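Local coordinates for protein ORF59 (Human herpesvirus 8, PDB 3HSL) that serves as the accessory subunit of the viral DNA polymerase in lytic replication, raising its processivity, probably by sliding along the template with it, at residues I24-H30 against K265-F270; D110-Y116 against F130-S136. One frame throughout, in Å; residues are numbered along the deposited sequence.

Contact 1: residues I24-H30 against K265-F270; sequences IRRVNEH and KVPGWF
Val27 turns CG2 beside its own backbone N, with CG1 anti to that N (chi1 -176°), and Trp269 swings its indole back beside its backbone N (chi1 -71°); the two torsions bring the methyl over one face of the indole. CG2 of Val27 lies 4.0 Å from the centroid of the six-membered ring of Trp269, a CH-pi contact 25° off the ring normal. The same methyl meets Phe270 at the ring edge, Val27 CG2 to Phe270 CE2 being 4.1 Å, so one valine fills the angle between two aromatic side chains. Farther along the indole, the aliphatic part of Arg26 crosses at about a right angle, its CD 3.4 Å from Trp269 NE1, and the backbone of Ile24 approaches CH2. Residues 265-270 end the loop from helix 254-263, Phe270 opening strand 270-276; helix 18-35, near the chain's start, thus packs on the entry to a strand near its end, within a fold consistent with the herpesvirus polymerase accessory family. Val266 O accepts from both Trp269 N and Phe270 N, and these two residues lie opposite the single residue Val266, a classic beta bulge that sends both rings toward the helix. One turn on from Val27, His30 slides past Val266 in the opposite sense, with CD2 of His30 3.6 Å from CG2 of Val266. Although His30 NE2 comes near Lys265 O, the angle is too poor for a hydrogen bond; NE2 bonds instead to Arg262 O. Val296 and Leu298 of strand 296-302 also pack against Phe270.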
loop_
_atom_site.group_PDB
_atom_site.type_symbol
_atom_site.label_atom_id
_atom_site.label_comp_id
_atom_site.label_asym_id
_atom_site.label_seq_id
_atom_site.Cartn_x
_atom_site.Cartn_y
_atom_site.Cartn_z
ATOM N N ILE A 24 8.332 -19.257 4.302
ATOM C CA ILE A 24 8.944 -18.267 5.186
ATOM C C ILE A 24 8.173 -16.953 5.274
ATOM O O ILE A 24 8.493 -16.104 6.107
ATOM C CB ILE A 24 10.371 -17.961 4.692
ATOM C CG1 ILE A 24 11.221 -19.223 4.736
ATOM C CG2 ILE A 24 11.046 -16.884 5.535
ATOM C CD1 ILE A 24 12.591 -19.015 4.126
ATOM N N ARG A 25 7.164 -16.803 4.416
ATOM C CA ARG A 25 6.323 -15.598 4.322
ATOM C C ARG A 25 5.968 -14.916 5.668
ATOM O O ARG A 25 6.034 -13.685 5.796
ATOM C CB ARG A 25 5.054 -15.914 3.526
ATOM C CG ARG A 25 4.284 -14.683 3.153
ATOM C CD ARG A 25 3.041 -14.939 2.319
ATOM N NE ARG A 25 2.442 -13.644 1.996
ATOM C CZ ARG A 25 1.633 -12.962 2.815
ATOM N NH1 ARG A 25 1.312 -13.444 4.024
ATOM N NH2 ARG A 25 1.138 -11.788 2.429
ATOM N N ARG A 26 5.599 -15.731 6.649
ATOM C CA ARG A 26 5.218 -15.302 7.991
ATOM C C ARG A 26 6.296 -14.411 8.614
ATOM O O ARG A 26 5.990 -13.458 9.320
ATOM C CB ARG A 26 5.015 -16.573 8.818
ATOM C CG ARG A 26 4.059 -16.540 9.992
ATOM C CD ARG A 26 3.724 -18.048 10.285
ATOM N NE ARG A 26 2.411 -18.278 10.888
ATOM C CZ ARG A 26 1.309 -18.442 10.160
ATOM N NH1 ARG A 26 1.383 -18.397 8.833
ATOM N NH2 ARG A 26 0.134 -18.650 10.745
ATOM N N VAL A 27 7.560 -14.716 8.355
ATOM C CA VAL A 27 8.635 -13.903 8.898
ATOM C C VAL A 27 8.628 -12.534 8.210
ATOM O O VAL A 27 8.807 -11.496 8.862
ATOM C CB VAL A 27 10.022 -14.548 8.716
ATOM C CG1 VAL A 27 11.080 -13.688 9.385
ATOM C CG2 VAL A 27 10.058 -15.938 9.314
ATOM N N ASN A 28 8.420 -12.539 6.897
ATOM C CA ASN A 28 8.398 -11.314 6.130
ATOM C C ASN A 28 7.233 -10.393 6.495
ATOM O O ASN A 28 7.404 -9.183 6.538
ATOM C CB ASN A 28 8.346 -11.628 4.644
ATOM C CG ASN A 28 8.487 -10.395 3.799
ATOM O OD1 ASN A 28 9.473 -9.652 3.912
ATOM N ND2 ASN A 28 7.505 -10.163 2.936
ATOM N N GLU A 29 6.054 -10.956 6.754
ATOM C CA GLU A 29 4.883 -10.150 7.134
ATOM C C GLU A 29 5.043 -9.462 8.494
ATOM O O GLU A 29 4.434 -8.418 8.761
ATOM C CB GLU A 29 3.604 -10.996 7.142
ATOM C CG GLU A 29 3.230 -11.487 5.761
ATOM C CD GLU A 29 2.928 -10.332 4.799
ATOM O OE1 GLU A 29 1.997 -9.543 5.117
ATOM O OE2 GLU A 29 3.623 -10.230 3.738
ATOM N N HIS A 30 5.861 -10.046 9.353
ATOM C CA HIS A 30 6.060 -9.490 10.663
ATOM C C HIS A 30 7.007 -8.290 10.637
ATOM O O HIS A 30 6.865 -7.376 11.445
ATOM C CB HIS A 30 6.558 -10.592 11.586
ATOM C CG HIS A 30 6.726 -10.165 13.003
ATOM N ND1 HIS A 30 5.657 -9.987 13.855
ATOM C CD2 HIS A 30 7.836 -9.884 13.723
ATOM C CE1 HIS A 30 6.102 -9.610 15.039
ATOM N NE2 HIS A 30 7.421 -9.541 14.987
ATOM N N LYS A 265 10.627 -11.251 17.735
ATOM C CA LYS A 265 9.683 -12.110 18.414
ATOM C C LYS A 265 8.660 -12.449 17.327
ATOM O O LYS A 265 7.655 -11.737 17.162
ATOM C CB LYS A 265 9.020 -11.361 19.580
ATOM C CG LYS A 265 8.002 -12.153 20.445
ATOM C CD LYS A 265 8.679 -13.278 21.248
ATOM C CE LYS A 265 7.749 -13.992 22.241
ATOM N NZ LYS A 265 6.654 -14.725 21.562
ATOM N N VAL A 266 8.922 -13.529 16.586
ATOM C CA VAL A 266 8.038 -13.980 15.514
ATOM C C VAL A 266 7.387 -15.286 15.958
ATOM O O VAL A 266 8.039 -16.332 15.955
ATOM C CB VAL A 266 8.817 -14.225 14.203
ATOM C CG1 VAL A 266 7.851 -14.592 13.067
ATOM C CG2 VAL A 266 9.628 -13.006 13.831
ATOM N N PRO A 267 6.100 -15.233 16.343
ATOM C CA PRO A 267 5.327 -16.394 16.825
ATOM C C PRO A 267 5.398 -17.631 15.929
ATOM O O PRO A 267 4.985 -17.597 14.777
ATOM C CB PRO A 267 3.895 -15.851 16.903
ATOM C CG PRO A 267 4.098 -14.394 17.224
ATOM C CD PRO A 267 5.281 -14.006 16.356
ATOM N N GLY A 268 5.931 -18.708 16.496
ATOM C CA GLY A 268 6.096 -19.978 15.804
ATOM C C GLY A 268 7.404 -20.011 15.039
ATOM O O GLY A 268 7.642 -20.935 14.258
ATOM N N TRP A 269 8.251 -19.002 15.265
ATOM C CA TRP A 269 9.531 -18.890 14.567
ATOM C C TRP A 269 10.743 -18.433 15.378
ATOM O O TRP A 269 11.664 -19.213 15.611
ATOM C CB TRP A 269 9.370 -17.968 13.355
ATOM C CG TRP A 269 8.566 -18.579 12.272
ATOM C CD1 TRP A 269 7.209 -18.689 12.219
ATOM C CD2 TRP A 269 9.067 -19.168 11.073
ATOM N NE1 TRP A 269 6.832 -19.313 11.060
ATOM C CE2 TRP A 269 7.955 -19.617 10.337
ATOM C CE3 TRP A 269 10.347 -19.360 10.551
ATOM C CZ2 TRP A 269 8.083 -20.249 9.104
ATOM C CZ3 TRP A 269 10.482 -19.977 9.343
ATOM C CH2 TRP A 269 9.356 -20.419 8.622
ATOM N N PHE A 270 10.740 -17.174 15.800
ATOM C CA PHE A 270 11.858 -16.624 16.551
ATOM C C PHE A 270 11.446 -16.026 17.871
ATOM O O PHE A 270 10.296 -15.638 18.051
ATOM C CB PHE A 270 12.588 -15.529 15.746
ATOM C CG PHE A 270 13.164 -16.007 14.454
ATOM C CD1 PHE A 270 14.325 -16.765 14.436
ATOM C CD2 PHE A 270 12.548 -15.696 13.246
ATOM C CE1 PHE A 270 14.862 -17.209 13.239
ATOM C CE2 PHE A 270 13.080 -16.135 12.034
ATOM C CZ PHE A 270 14.239 -16.894 12.034
#

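Contact 2: residues D110-Y116 against F130-S136; sequences DAGIAFY and FVRTTIS
Tyr116 lays its ring over the CB of Phe130, which sits 3.8 Å from the centroid of the tyrosine ring and 16° off its normal, a CH-pi contact. With chi1 at 63°, CG of Tyr116 lies between its backbone N and carbonyl carbon, and the ring folds back across the neighbouring strand. The Phe130 ring leads away from this spot: the two ring planes are 17° apart but offset, with little overlap and centroids 5.6 Å apart. Beyond the tyrosine, Arg132 brings its CG to the ring edge, 3.9 Å from CE2 of Tyr116, then bends at chi3 and sets NH2 beside CB of Ala114. These strands, 108-116 and 130-137, are antiparallel neighbours in the interior of a five-stranded antiparallel sheet, with strand 12-16 on the far side of the first and strand 143-149 on the far side of the second. Pairing runs unbroken from Asp110 with Ser136 to Tyr116 with Phe130, and four hydrogen-bonded pairs give eight N-H to O=C bonds. At the non-hydrogen-bonded pairs between them, CA-H groups point at carbonyls, as from Ile113 CA to Arg132 O. The face bearing Ala111, Ile113, Phe115, Val131, Thr133 and Ile135 is buried. Val131 CG1 there wedges between two side chains of the other strand, 3.6 Å from CG2 of Ile113 and 3.7 Å from CE1 of Phe115, all three pointing the same way. CD1 of Ile135 meets CB of Ala111 at 3.6 Å, and Leu103 of helix 99-103 touches both residues. On the Tyr116 face, Phe130 also packs on Leu141 of the second subunit.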
loop_
_atom_site.group_PDB
_atom_site.type_symbol
_atom_site.label_atom_id
_atom_site.label_comp_id
_atom_site.label_asym_id
_atom_site.label_seq_id
_atom_site.Cartn_x
_atom_site.Cartn_y
_atom_site.Cartn_z
ATOM N N ASP A 110 5.947 -17.396 -10.022
ATOM C CA ASP A 110 7.401 -17.394 -10.260
ATOM C C ASP A 110 8.001 -15.988 -10.162
ATOM O O ASP A 110 7.286 -15.006 -10.294
ATOM C CB ASP A 110 7.702 -18.018 -11.619
ATOM C CG ASP A 110 7.467 -19.508 -11.609
ATOM O OD1 ASP A 110 7.747 -20.102 -10.521
ATOM O OD2 ASP A 110 7.017 -20.096 -12.651
ATOM N N ALA A 111 9.308 -15.900 -9.934
ATOM C CA ALA A 111 10.002 -14.616 -9.817
ATOM C C ALA A 111 11.487 -14.734 -10.124
ATOM O O ALA A 111 12.097 -15.780 -9.886
ATOM C CB ALA A 111 9.809 -14.030 -8.421
ATOM N N GLY A 112 12.064 -13.658 -10.648
ATOM C CA GLY A 112 13.482 -13.637 -11.004
ATOM C C GLY A 112 14.044 -12.239 -10.878
ATOM O O GLY A 112 13.312 -11.255 -10.989
ATOM N N ILE A 113 15.349 -12.140 -10.642
ATOM C CA ILE A 113 15.993 -10.835 -10.493
ATOM C C ILE A 113 17.223 -10.845 -11.370
ATOM O O ILE A 113 18.055 -11.756 -11.295
ATOM C CB ILE A 113 16.424 -10.535 -9.042
ATOM C CG1 ILE A 113 15.340 -10.894 -8.031
ATOM C CG2 ILE A 113 16.802 -9.070 -8.892
ATOM C CD1 ILE A 113 15.792 -10.661 -6.619
ATOM N N ALA A 114 17.347 -9.831 -12.208
ATOM C CA ALA A 114 18.476 -9.762 -13.110
ATOM C C ALA A 114 19.241 -8.493 -12.856
ATOM O O ALA A 114 18.673 -7.521 -12.367
ATOM C CB ALA A 114 17.985 -9.803 -14.522
ATOM N N PHE A 115 20.524 -8.504 -13.186
ATOM C CA PHE A 115 21.396 -7.353 -13.012
ATOM C C PHE A 115 22.145 -7.153 -14.306
ATOM O O PHE A 115 22.521 -8.128 -14.966
ATOM C CB PHE A 115 22.368 -7.580 -11.852
ATOM C CG PHE A 115 21.680 -7.923 -10.556
ATOM C CD1 PHE A 115 21.153 -6.928 -9.749
ATOM C CD2 PHE A 115 21.561 -9.250 -10.144
ATOM C CE1 PHE A 115 20.521 -7.243 -8.563
ATOM C CE2 PHE A 115 20.918 -9.571 -8.936
ATOM C CZ PHE A 115 20.404 -8.567 -8.154
ATOM N N TYR A 116 22.365 -5.894 -14.675
ATOM C CA TYR A 116 23.059 -5.586 -15.912
ATOM C C TYR A 116 23.509 -4.139 -16.013
ATOM O O TYR A 116 22.994 -3.273 -15.306
ATOM C CB TYR A 116 22.173 -5.933 -17.106
ATOM C CG TYR A 116 20.898 -5.154 -17.212
ATOM C CD1 TYR A 116 20.856 -3.956 -17.927
ATOM C CD2 TYR A 116 19.731 -5.609 -16.602
ATOM C CE1 TYR A 116 19.680 -3.220 -18.037
ATOM C CE2 TYR A 116 18.544 -4.886 -16.698
ATOM C CZ TYR A 116 18.526 -3.690 -17.419
ATOM O OH TYR A 116 17.355 -2.966 -17.523
ATOM N N PHE A 130 21.891 -1.538 -12.994
ATOM C CA PHE A 130 20.449 -1.849 -13.120
ATOM C C PHE A 130 19.919 -3.181 -12.551
ATOM O O PHE A 130 20.612 -4.206 -12.596
ATOM C CB PHE A 130 19.989 -1.764 -14.574
ATOM C CG PHE A 130 20.056 -0.398 -15.156
ATOM C CD1 PHE A 130 19.034 0.512 -14.930
ATOM C CD2 PHE A 130 21.141 -0.014 -15.941
ATOM C CE1 PHE A 130 19.094 1.797 -15.477
ATOM C CE2 PHE A 130 21.210 1.261 -16.490
ATOM C CZ PHE A 130 20.184 2.171 -16.260
ATOM N N VAL A 131 18.687 -3.142 -12.025
ATOM C CA VAL A 131 18.030 -4.334 -11.482
ATOM C C VAL A 131 16.672 -4.561 -12.130
ATOM O O VAL A 131 15.876 -3.626 -12.221
ATOM C CB VAL A 131 17.609 -4.173 -10.008
ATOM C CG1 VAL A 131 17.377 -5.527 -9.403
ATOM C CG2 VAL A 131 18.650 -3.519 -9.210
ATOM N N ARG A 132 16.408 -5.785 -12.579
ATOM C CA ARG A 132 15.088 -6.143 -13.094
ATOM C C ARG A 132 14.510 -7.267 -12.273
ATOM O O ARG A 132 15.174 -8.287 -12.042
ATOM C CB ARG A 132 15.021 -6.672 -14.511
ATOM C CG ARG A 132 14.855 -5.739 -15.668
ATOM C CD ARG A 132 14.284 -6.651 -16.772
ATOM N NE ARG A 132 15.065 -7.896 -16.846
ATOM C CZ ARG A 132 14.764 -8.962 -17.586
ATOM N NH1 ARG A 132 13.678 -8.966 -18.344
ATOM N NH2 ARG A 132 15.552 -10.036 -17.570
ATOM N N THR A 133 13.276 -7.086 -11.835
ATOM C CA THR A 133 12.601 -8.110 -11.081
ATOM C C THR A 133 11.376 -8.400 -11.908
ATOM O O THR A 133 10.632 -7.494 -12.311
ATOM C CB THR A 133 12.234 -7.654 -9.659
ATOM O OG1 THR A 133 13.435 -7.339 -8.942
ATOM C CG2 THR A 133 11.480 -8.742 -8.910
ATOM N N THR A 134 11.176 -9.678 -12.166
ATOM C CA THR A 134 10.055 -10.121 -12.924
ATOM C C THR A 134 9.225 -10.951 -11.999
ATOM O O THR A 134 9.743 -11.901 -11.408
ATOM C CB THR A 134 10.509 -10.973 -14.102
ATOM O OG1 THR A 134 11.206 -10.127 -15.021
ATOM C CG2 THR A 134 9.310 -11.593 -14.826
ATOM N N ILE A 135 7.949 -10.588 -11.879
ATOM C CA ILE A 135 7.004 -11.335 -11.060
ATOM C C ILE A 135 5.885 -11.906 -11.977
ATOM O O ILE A 135 5.390 -11.210 -12.883
ATOM C CB ILE A 135 6.382 -10.472 -9.919
ATOM C CG1 ILE A 135 7.456 -9.782 -9.039
ATOM C CG2 ILE A 135 5.429 -11.305 -9.070
ATOM C CD1 ILE A 135 8.425 -10.703 -8.268
ATOM N N SER A 136 5.502 -13.166 -11.737
ATOM C CA SER A 136 4.454 -13.839 -12.489
ATOM C C SER A 136 3.441 -14.292 -11.463
ATOM O O SER A 136 3.767 -15.069 -10.574
ATOM C CB SER A 136 5.007 -15.035 -13.249
ATOM O OG SER A 136 6.019 -14.618 -14.145
#

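Contact 1 lies nearer the middle of the chain and is the more deeply buried; contact 2 lies farther out, with one face of its sheet inward and the other partly exposed, and it alone reaches the second subunit. Their centres are 25 Å apart and they do not touch. The first brings together a helix and a loop 235 residues apart in sequence, chiefly through side chains, with no hydrogen bond between the segments. The second pairs two strands close in sequence and rests chiefly on backbone hydrogen bonds, with side-chain packing added on both faces. They hold different elements, helix 18-35 in one and the five-stranded sheet in the other.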